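Local coordinates for protein 1,4-dihydroxy-2-naphthoyl-CoA hydrolase (Prochlorococcus marinus, PDB 2HX5) that probably hydrolyses 1,4-dihydroxy-2-naphthoyl-CoA to 1,4-dihydroxy-2-naphthoate and free CoA, a step in making phylloquinone (vitamin K1), at residues H28-E40 against F104-I118. Residues are numbered along the deposited sequence; the frame is centred on the assembly and turned at random. Where two conformers were deposited one is given.
Sequences HQLFRWCHESWEE and FEFRCEEQIAAHALI
The central helix of a hot-dog fold lies here on the hairpin formed by strands 104-108 and 111-118, with Cys34 and Leu30 of the helix set against Phe104 and Phe106. Cys34 CB stands over the centre of the Phe104 ring, 3.6 Å from the centroid and 2° off the normal. With SG anti to the carbonyl carbon and beside the backbone N (chi1 -70°), the sulfur slides off centre over the same face, Cys34 SG lying 3.5 Å from Phe104 CG. Cys34 SG also meets the edge of the Phe106 ring in its plane, 3.7 Å from Phe106 CZ, so one thiol serves two aromatic rings in different ways, and it touches Ala116 CB as well. Leu30 repeats the face contact one turn earlier: CD1 sits above the middle of the Phe106 ring, while Leu30 CD2 reaches Ala114 CB at 3.9 Å. Phe106 CE2 in turn approaches the Trp33 indole at its edge.

This is the layout of the hot-dog fold, in which a curved antiparallel sheet packs against a long helix; the axis of helix segment 29-40 crosses that of strand 111-118 at -62° with a closest approach of 9.4 Å. A classic bulge places Ala113 and Ala114 both opposite Phe106, and a type I' turn closes the hairpin from Cys108 to Gln111.

At the Phe104 edge, in the conformer given, Ser37 OG lies 3.2 Å from Phe104 CE2 and donates to Cys34 O, which also accepts from Trp38 N. Ile118 CD1 reaches Cys34 CB at 3.7 Å. On another side of the helix, His35 ND1 bonds Glu39 OE2, and Glu39 OE1 is hydrogen-bonded to Phe16 N of a neighbouring subunit; His35 and Glu39 line pockets holding 2-ethoxyethanol, probably from the crystallisation liquor.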
ATOM      1  N   HIS A  28      -1.495   9.538   1.908  1.00 14.66           N
ATOM      2  CA  HIS A  28      -0.123   9.051   1.983  1.00 15.54           C
ATOM      3  C   HIS A  28       0.407   8.522   0.662  1.00 16.36           C
ATOM      4  O   HIS A  28       1.618   8.367   0.523  1.00 15.81           O
ATOM      5  CB  HIS A  28       0.074   8.024   3.122  1.00 18.27           C
ATOM      6  CG  HIS A  28      -0.774   6.810   3.034  1.00 20.65           C
ATOM      7  ND1 HIS A  28      -0.530   5.828   2.103  1.00 25.54           N
ATOM      8  CD2 HIS A  28      -1.760   6.346   3.833  1.00 19.53           C
ATOM      9  CE1 HIS A  28      -1.400   4.847   2.278  1.00 25.06           C
ATOM     10  NE2 HIS A  28      -2.126   5.119   3.342  1.00 24.87           N
ATOM     11  N   GLN A  29      -0.456   8.272  -0.302  1.00 15.98           N
ATOM     12  CA  GLN A  29      -0.003   7.825  -1.619  1.00 14.55           C
ATOM     13  C   GLN A  29       0.932   8.820  -2.257  1.00 13.66           C
ATOM     14  O   GLN A  29       1.799   8.502  -3.060  1.00 15.18           O
ATOM     15  CB  GLN A  29      -1.194   7.628  -2.570  1.00 17.28           C
ATOM     16  CG  GLN A  29      -2.092   6.496  -2.169  1.00 18.13           C
ATOM     17  CD  GLN A  29      -1.526   5.162  -2.537  1.00 22.05           C
ATOM     18  OE1 GLN A  29      -0.490   5.065  -3.192  1.00 27.64           O
ATOM     19  NE2 GLN A  29      -2.217   4.122  -2.159  1.00 23.03           N
ATOM     20  N   LEU A  30       0.722  10.096  -1.900  1.00 13.95           N
ATOM     21  CA  LEU A  30       1.598  11.145  -2.466  1.00 14.69           C
ATOM     22  C   LEU A  30       3.069  10.831  -2.221  1.00 14.41           C
ATOM     23  O   LEU A  30       3.907  11.094  -3.053  1.00 15.06           O
ATOM     24  CB  LEU A  30       1.282  12.533  -1.905  1.00 15.83           C
ATOM     25  CG  LEU A  30       1.792  13.702  -2.778  1.00 15.54           C
ATOM     26  CD1 LEU A  30       0.888  13.971  -3.943  1.00 14.87           C
ATOM     27  CD2 LEU A  30       1.988  15.001  -1.909  1.00 17.41           C
ATOM     28  N   PHE A  31       3.361  10.342  -1.025  1.00 15.19           N
ATOM     29  CA  PHE A  31       4.765  10.054  -0.680  1.00 15.44           C
ATOM     30  C   PHE A  31       5.349   8.923  -1.444  1.00 15.84           C
ATOM     31  O   PHE A  31       6.528   8.924  -1.803  1.00 14.66           O
ATOM     32  CB  PHE A  31       4.857   9.817   0.835  1.00 13.67           C
ATOM     33  CG  PHE A  31       4.613  11.037   1.670  1.00 14.05           C
ATOM     34  CD1 PHE A  31       5.533  12.087   1.688  1.00 15.56           C
ATOM     35  CD2 PHE A  31       3.471  11.129   2.415  1.00 20.62           C
ATOM     36  CE1 PHE A  31       5.305  13.210   2.425  1.00 16.87           C
ATOM     37  CE2 PHE A  31       3.227  12.267   3.156  1.00 23.34           C
ATOM     38  CZ  PHE A  31       4.178  13.291   3.178  1.00 19.14           C
ATOM     39  N   ARG A  32       4.530   7.892  -1.675  1.00 15.56           N
ATOM     40  CA  ARG A  32       4.961   6.808  -2.559  1.00 15.81           C
ATOM     41  C   ARG A  32       5.293   7.336  -3.964  1.00 14.38           C
ATOM     42  O   ARG A  32       6.297   7.017  -4.602  1.00 16.21           O
ATOM     43  CB  ARG A  32       3.894   5.688  -2.685  1.00 18.54           C
ATOM     44  CG  ARG A  32       4.321   4.638  -3.708  1.00 17.70           C
ATOM     45  CD  ARG A  32       3.334   3.478  -3.632  1.00 18.33           C
ATOM     46  NE  ARG A  32       2.015   3.834  -4.162  1.00 19.51           N
ATOM     47  CZ  ARG A  32       1.673   3.837  -5.441  1.00 18.23           C
ATOM     48  NH1 ARG A  32       2.505   3.556  -6.427  1.00 19.64           N
ATOM     49  NH2 ARG A  32       0.442   4.161  -5.768  1.00 20.40           N
ATOM     50  N   TRP A  33       4.413   8.188  -4.467  1.00 14.42           N
ATOM     51  CA  TRP A  33       4.657   8.781  -5.787  1.00 13.88           C
ATOM     52  C   TRP A  33       5.958   9.587  -5.823  1.00 12.89           C
ATOM     53  O   TRP A  33       6.700   9.608  -6.820  1.00 15.45           O
ATOM     54  CB  TRP A  33       3.514   9.686  -6.233  1.00 14.03           C
ATOM     55  CG  TRP A  33       2.167   8.979  -6.367  1.00 13.79           C
ATOM     56  CD1 TRP A  33       1.909   7.659  -6.304  1.00 17.49           C
ATOM     57  CD2 TRP A  33       0.917   9.622  -6.473  1.00 14.76           C
ATOM     58  NE1 TRP A  33       0.559   7.429  -6.430  1.00 18.50           N
ATOM     59  CE2 TRP A  33      -0.083   8.623  -6.527  1.00 18.86           C
ATOM     60  CE3 TRP A  33       0.537  10.967  -6.550  1.00 16.69           C
ATOM     61  CZ2 TRP A  33      -1.443   8.931  -6.632  1.00 18.14           C
ATOM     62  CZ3 TRP A  33      -0.796  11.256  -6.675  1.00 15.61           C
ATOM     63  CH2 TRP A  33      -1.772  10.244  -6.717  1.00 16.56           C
ATOM     64  N   CYS A  34       6.219  10.321  -4.743  1.00 13.51           N
ATOM     65  CA  CYS A  34       7.484  11.056  -4.662  1.00 17.04           C
ATOM     66  C   CYS A  34       8.690  10.151  -4.719  1.00 14.20           C
ATOM     67  O   CYS A  34       9.600  10.317  -5.531  1.00 15.47           O
ATOM     68  CB  CYS A  34       7.533  11.850  -3.377  1.00 14.82           C
ATOM     69  SG  CYS A  34       6.415  13.279  -3.229  1.00 17.45           S
ATOM     70  N   HIS A  35       8.673   9.112  -3.897  1.00 14.23           N
ATOM     71  CA  HIS A  35       9.799   8.209  -3.847  1.00 15.18           C
ATOM     72  C   HIS A  35      10.007   7.537  -5.195  1.00 13.86           C
ATOM     73  O   HIS A  35      11.128   7.433  -5.728  1.00 14.45           O
ATOM     74  CB  HIS A  35       9.641   7.200  -2.724  1.00 16.03           C
ATOM     75  CG  HIS A  35      10.882   6.422  -2.364  1.00 16.02           C
ATOM     76  ND1 HIS A  35      11.477   5.488  -3.196  1.00 15.56           N
ATOM     77  CD2 HIS A  35      11.594   6.418  -1.213  1.00 19.99           C
ATOM     78  CE1 HIS A  35      12.498   4.941  -2.539  1.00 18.19           C
ATOM     79  NE2 HIS A  35      12.614   5.519  -1.364  1.00 18.79           N
ATOM     80  N   GLU A  36       8.898   7.073  -5.782  1.00 14.90           N
ATOM     81  CA  GLU A  36       9.028   6.447  -7.105  1.00 15.00           C
ATOM     82  C   GLU A  36       9.529   7.420  -8.163  1.00 15.12           C
ATOM     83  O   GLU A  36      10.298   7.039  -9.038  1.00 15.52           O
ATOM     84  CB  GLU A  36       7.686   5.891  -7.574  1.00 14.32           C
ATOM     85  CG  GLU A  36       7.142   4.753  -6.751  1.00 14.48           C
ATOM     86  CD  GLU A  36       5.874   4.081  -7.268  1.00 20.67           C
ATOM     87  OE1 GLU A  36       5.393   4.533  -8.322  1.00 24.62           O
ATOM     88  OE2 GLU A  36       5.428   3.106  -6.627  1.00 20.36           O
ATOM     89  N   SER A  37       9.117   8.687  -8.109  0.50 13.03           N
ATOM     90  CA  SER A  37       9.629   9.668  -9.084  0.50 14.01           C
ATOM     91  C   SER A  37      11.101   9.982  -8.894  0.50 15.68           C
ATOM     92  O   SER A  37      11.804  10.294  -9.846  0.50 14.81           O
ATOM     93  CB  SER A  37       8.806  10.957  -9.090  0.50 14.93           C
ATOM     94  OG  SER A  37       9.117  11.809  -7.994  0.50 13.80           O
ATOM     95  N   TRP A  38      11.565   9.930  -7.648  1.00 14.33           N
ATOM     96  CA  TRP A  38      12.980  10.095  -7.348  1.00 14.41           C
ATOM     97  C   TRP A  38      13.779   8.926  -7.985  1.00 15.47           C
ATOM     98  O   TRP A  38      14.779   9.124  -8.672  1.00 16.23           O
ATOM     99  CB  TRP A  38      13.193  10.164  -5.843  1.00 15.14           C
ATOM    100  CG  TRP A  38      14.645  10.072  -5.427  1.00 16.10           C
ATOM    101  CD1 TRP A  38      15.647  10.877  -5.817  1.00 17.30           C
ATOM    102  CD2 TRP A  38      15.200   9.130  -4.512  1.00 16.30           C
ATOM    103  NE1 TRP A  38      16.823  10.513  -5.194  1.00 16.96           N
ATOM    104  CE2 TRP A  38      16.578   9.431  -4.385  1.00 19.17           C
ATOM    105  CE3 TRP A  38      14.672   8.067  -3.773  1.00 17.20           C
ATOM    106  CZ2 TRP A  38      17.459   8.650  -3.571  1.00 17.25           C
ATOM    107  CZ3 TRP A  38      15.511   7.365  -2.935  1.00 19.12           C
ATOM    108  CH2 TRP A  38      16.889   7.643  -2.856  1.00 21.09           C
ATOM    109  N   GLU A  39      13.288   7.696  -7.788  1.00 14.39           N
ATOM    110  CA  GLU A  39      13.920   6.542  -8.435  1.00 14.15           C
ATOM    111  C   GLU A  39      13.918   6.717  -9.953  1.00 13.45           C
ATOM    112  O   GLU A  39      14.905   6.433 -10.628  1.00 15.07           O
ATOM    113  CB  GLU A  39      13.178   5.254  -8.047  1.00 15.23           C
ATOM    114  CG  GLU A  39      13.218   4.942  -6.571  1.00 14.92           C
ATOM    115  CD  GLU A  39      12.315   3.772  -6.200  1.00 15.41           C
ATOM    116  OE1 GLU A  39      12.661   2.619  -6.578  1.00 17.53           O
ATOM    117  OE2 GLU A  39      11.283   4.050  -5.546  1.00 17.88           O
ATOM    118  N   GLU A  40      12.775   7.120 -10.521  1.00 13.57           N
ATOM    119  CA  GLU A  40      12.656   7.377 -11.976  1.00 14.90           C
ATOM    120  C   GLU A  40      13.633   8.428 -12.462  1.00 14.03           C
ATOM    121  O   GLU A  40      14.236   8.298 -13.548  1.00 15.13           O
ATOM    122  CB  GLU A  40      11.234   7.799 -12.369  1.00 15.04           C
ATOM    123  CG  GLU A  40      11.030   7.794 -13.833  1.00 16.68           C
ATOM    124  CD  GLU A  40       9.620   8.198 -14.243  1.00 22.65           C
ATOM    125  OE1 GLU A  40       8.751   8.383 -13.369  1.00 29.71           O
ATOM    126  OE2 GLU A  40       9.394   8.375 -15.472  1.00 25.88           O
ATOM    127  N   PHE A 104       9.065  18.160  -4.464  1.00 13.50           N
ATOM    128  CA  PHE A 104       8.238  17.606  -5.491  1.00 14.64           C
ATOM    129  C   PHE A 104       7.034  18.501  -5.625  1.00 14.27           C
ATOM    130  O   PHE A 104       6.302  18.724  -4.642  1.00 15.72           O
ATOM    131  CB  PHE A 104       7.762  16.216  -5.066  1.00 14.46           C
ATOM    132  CG  PHE A 104       8.874  15.234  -4.755  1.00 13.80           C
ATOM    133  CD1 PHE A 104       9.477  15.173  -3.519  1.00 14.49           C
ATOM    134  CD2 PHE A 104       9.320  14.365  -5.755  1.00 16.33           C
ATOM    135  CE1 PHE A 104      10.487  14.270  -3.244  1.00 14.70           C
ATOM    136  CE2 PHE A 104      10.303  13.471  -5.469  1.00 14.49           C
ATOM    137  CZ  PHE A 104      10.885  13.417  -4.207  1.00 16.02           C
ATOM    138  N   GLU A 105       6.754  18.986  -6.831  1.00 13.17           N
ATOM    139  CA  GLU A 105       5.547  19.781  -7.078  1.00 14.05           C
ATOM    140  C   GLU A 105       4.632  19.007  -8.044  1.00 16.08           C
ATOM    141  O   GLU A 105       5.118  18.552  -9.097  1.00 17.13           O
ATOM    142  CB  GLU A 105       5.969  21.107  -7.694  1.00 17.99           C
ATOM    143  CG  GLU A 105       4.898  21.999  -8.034  1.00 20.11           C
ATOM    144  CD  GLU A 105       5.426  23.266  -8.733  1.00 29.63           C
ATOM    145  OE1 GLU A 105       6.319  23.915  -8.182  1.00 30.69           O
ATOM    146  OE2 GLU A 105       4.967  23.554  -9.847  1.00 43.93           O
ATOM    147  N   PHE A 106       3.356  18.844  -7.707  1.00 15.21           N
ATOM    148  CA  PHE A 106       2.402  18.085  -8.518  1.00 15.66           C
ATOM    149  C   PHE A 106       1.414  19.035  -9.108  1.00 16.62           C
ATOM    150  O   PHE A 106       0.743  19.771  -8.342  1.00 16.95           O
ATOM    151  CB  PHE A 106       1.633  17.113  -7.636  1.00 15.52           C
ATOM    152  CG  PHE A 106       2.470  16.008  -7.078  1.00 14.89           C
ATOM    153  CD1 PHE A 106       3.229  16.234  -5.952  1.00 16.04           C
ATOM    154  CD2 PHE A 106       2.482  14.725  -7.657  1.00 15.58           C
ATOM    155  CE1 PHE A 106       4.019  15.235  -5.427  1.00 17.47           C
ATOM    156  CE2 PHE A 106       3.253  13.699  -7.115  1.00 16.92           C
ATOM    157  CZ  PHE A 106       4.041  13.959  -6.003  1.00 17.69           C
ATOM    158  N   ARG A 107       1.329  19.086 -10.444  0.50 17.46           N
ATOM    159  CA  ARG A 107       0.383  19.966 -11.113  0.50 15.97           C
ATOM    160  C   ARG A 107      -0.656  19.124 -11.849  0.50 16.19           C
ATOM    161  O   ARG A 107      -0.359  18.038 -12.326  0.50 15.61           O
ATOM    162  CB  ARG A 107       1.080  20.890 -12.127  0.50 16.49           C
ATOM    163  CG  ARG A 107       1.746  22.107 -11.513  0.50 17.45           C
ATOM    164  CD  ARG A 107       2.387  23.054 -12.544  0.50 18.35           C
ATOM    165  NE  ARG A 107       3.274  24.031 -11.892  0.50 20.33           N
ATOM    166  CZ  ARG A 107       2.931  25.255 -11.508  0.50 22.95           C
ATOM    167  NH1 ARG A 107       1.718  25.744 -11.755  0.50 21.00           N
ATOM    168  NH2 ARG A 107       3.844  26.027 -10.907  0.50 22.89           N
ATOM    169  N   CYS A 108      -1.880  19.624 -11.925  1.00 19.20           N
ATOM    170  CA  CYS A 108      -2.909  19.020 -12.734  1.00 21.29           C
ATOM    171  C   CYS A 108      -3.633  20.181 -13.368  1.00 23.09           C
ATOM    172  O   CYS A 108      -4.023  21.114 -12.665  1.00 21.25           O
ATOM    173  CB  CYS A 108      -3.847  18.241 -11.869  1.00 20.85           C
ATOM    174  SG  CYS A 108      -5.107  17.351 -12.808  1.00 27.60           S
ATOM    175  N   GLU A 109      -3.762  20.113 -14.691  1.00 27.29           N
ATOM    176  CA  GLU A 109      -4.342  21.193 -15.500  1.00 33.12           C
ATOM    177  C   GLU A 109      -3.654  22.503 -15.132  1.00 30.26           C
ATOM    178  O   GLU A 109      -4.293  23.508 -14.837  1.00 31.67           O
ATOM    179  CB  GLU A 109      -5.858  21.206 -15.298  1.00 34.34           C
ATOM    180  CG  GLU A 109      -6.508  19.960 -15.925  1.00 42.58           C
ATOM    181  CD  GLU A 109      -7.984  19.761 -15.568  1.00 45.73           C
ATOM    182  OE1 GLU A 109      -8.715  20.765 -15.395  1.00 63.03           O
ATOM    183  OE2 GLU A 109      -8.411  18.586 -15.464  1.00 59.78           O
ATOM    184  N   GLU A 110      -2.321  22.438 -15.089  1.00 29.97           N
ATOM    185  CA  GLU A 110      -1.463  23.604 -14.833  1.00 32.30           C
ATOM    186  C   GLU A 110      -1.498  24.214 -13.431  1.00 30.62           C
ATOM    187  O   GLU A 110      -0.796  25.175 -13.198  1.00 33.29           O
ATOM    188  CB  GLU A 110      -1.788  24.739 -15.837  1.00 36.37           C
ATOM    189  CG  GLU A 110      -1.811  24.324 -17.291  1.00 47.85           C
ATOM    190  CD  GLU A 110      -0.475  23.809 -17.757  1.00 58.47           C
ATOM    191  OE1 GLU A 110       0.541  24.059 -17.067  1.00 68.86           O
ATOM    192  OE2 GLU A 110      -0.439  23.156 -18.822  1.00 75.10           O
ATOM    193  N   GLN A 111      -2.296  23.678 -12.512  1.00 23.62           N
ATOM    194  CA  GLN A 111      -2.433  24.249 -11.189  1.00 22.51           C
ATOM    195  C   GLN A 111      -1.744  23.328 -10.176  1.00 17.44           C
ATOM    196  O   GLN A 111      -1.787  22.141 -10.340  1.00 18.50           O
ATOM    197  CB  GLN A 111      -3.887  24.360 -10.856  1.00 24.27           C
ATOM    198  CG  GLN A 111      -4.601  25.374 -11.793  1.00 31.93           C
ATOM    199  CD  GLN A 111      -5.899  25.882 -11.211  1.00 36.62           C
ATOM    200  OE1 GLN A 111      -6.993  25.535 -11.687  1.00 53.44           O
ATOM    201  NE2 GLN A 111      -5.791  26.720 -10.168  1.00 47.37           N
ATOM    202  N   ILE A 112      -1.123  23.888  -9.163  1.00 18.80           N
ATOM    203  CA  ILE A 112      -0.447  23.078  -8.152  1.00 18.76           C
ATOM    204  C   ILE A 112      -1.487  22.416  -7.270  1.00 18.73           C
ATOM    205  O   ILE A 112      -2.290  23.121  -6.641  1.00 22.92           O
ATOM    206  CB  ILE A 112       0.503  23.882  -7.274  1.00 19.90           C
ATOM    207  CG1 ILE A 112       1.649  24.470  -8.120  1.00 23.24           C
ATOM    208  CG2 ILE A 112       1.157  22.987  -6.184  1.00 21.51           C
ATOM    209  CD1 ILE A 112       2.625  25.401  -7.345  1.00 25.90           C
ATOM    210  N   ALA A 113      -1.514  21.078  -7.240  1.00 16.04           N
ATOM    211  CA  ALA A 113      -2.458  20.359  -6.402  1.00 14.60           C
ATOM    212  C   ALA A 113      -1.830  19.932  -5.065  1.00 13.39           C
ATOM    213  O   ALA A 113      -2.538  19.784  -4.081  1.00 15.59           O
ATOM    214  CB  ALA A 113      -2.940  19.139  -7.129  1.00 16.81           C
ATOM    215  N   ALA A 114      -0.525  19.745  -5.024  1.00 15.17           N
ATOM    216  CA  ALA A 114       0.181  19.292  -3.833  1.00 13.72           C
ATOM    217  C   ALA A 114       1.671  19.535  -4.027  1.00 15.32           C
ATOM    218  O   ALA A 114       2.188  19.618  -5.170  1.00 15.42           O
ATOM    219  CB  ALA A 114      -0.091  17.794  -3.579  1.00 13.73           C
ATOM    220  N   HIS A 115       2.408  19.596  -2.922  1.00 14.64           N
ATOM    221  CA  HIS A 115       3.837  19.582  -3.003  1.00 14.96           C
ATOM    222  C   HIS A 115       4.390  18.882  -1.768  1.00 14.08           C
ATOM    223  O   HIS A 115       3.686  18.776  -0.760  1.00 15.07           O
ATOM    224  CB  HIS A 115       4.438  20.975  -3.165  1.00 15.50           C
ATOM    225  CG  HIS A 115       4.051  21.943  -2.105  1.00 16.40           C
ATOM    226  ND1 HIS A 115       4.683  21.994  -0.882  1.00 19.24           N
ATOM    227  CD2 HIS A 115       3.128  22.930  -2.096  1.00 20.46           C
ATOM    228  CE1 HIS A 115       4.170  22.999  -0.178  1.00 19.31           C
ATOM    229  NE2 HIS A 115       3.215  23.562  -0.886  1.00 19.71           N
ATOM    230  N   ALA A 116       5.609  18.368  -1.860  1.00 13.85           N
ATOM    231  CA  ALA A 116       6.186  17.572  -0.799  1.00 12.19           C
ATOM    232  C   ALA A 116       7.674  17.784  -0.765  1.00 14.25           C
ATOM    233  O   ALA A 116       8.297  18.239  -1.723  1.00 14.15           O
ATOM    234  CB  ALA A 116       5.907  16.101  -1.011  1.00 14.24           C
ATOM    235  N   LEU A 117       8.289  17.398   0.344  1.00 14.38           N
ATOM    236  CA  LEU A 117       9.724  17.539   0.555  1.00 15.49           C
ATOM    237  C   LEU A 117      10.179  16.283   1.275  1.00 15.92           C
ATOM    238  O   LEU A 117       9.546  15.874   2.261  1.00 15.61           O
ATOM    239  CB  LEU A 117      10.004  18.779   1.416  1.00 14.04           C
ATOM    240  CG  LEU A 117      11.455  19.056   1.690  1.00 14.84           C
ATOM    241  CD1 LEU A 117      12.128  19.710   0.455  1.00 19.21           C
ATOM    242  CD2 LEU A 117      11.627  20.096   2.864  1.00 21.08           C
ATOM    243  N   ILE A 118      11.259  15.641   0.831  1.00 14.13           N
ATOM    244  CA  ILE A 118      11.826  14.444   1.421  1.00 13.33           C
ATOM    245  C   ILE A 118      13.295  14.707   1.649  1.00 16.76           C
ATOM    246  O   ILE A 118      13.996  15.094   0.714  1.00 15.44           O
ATOM    247  CB  ILE A 118      11.641  13.215   0.530  1.00 15.92           C
ATOM    248  CG1 ILE A 118      10.167  12.897   0.326  1.00 17.81           C
ATOM    249  CG2 ILE A 118      12.317  11.974   1.185  1.00 17.37           C
ATOM    250  CD1 ILE A 118       9.883  11.624  -0.509  1.00 17.38           C
TER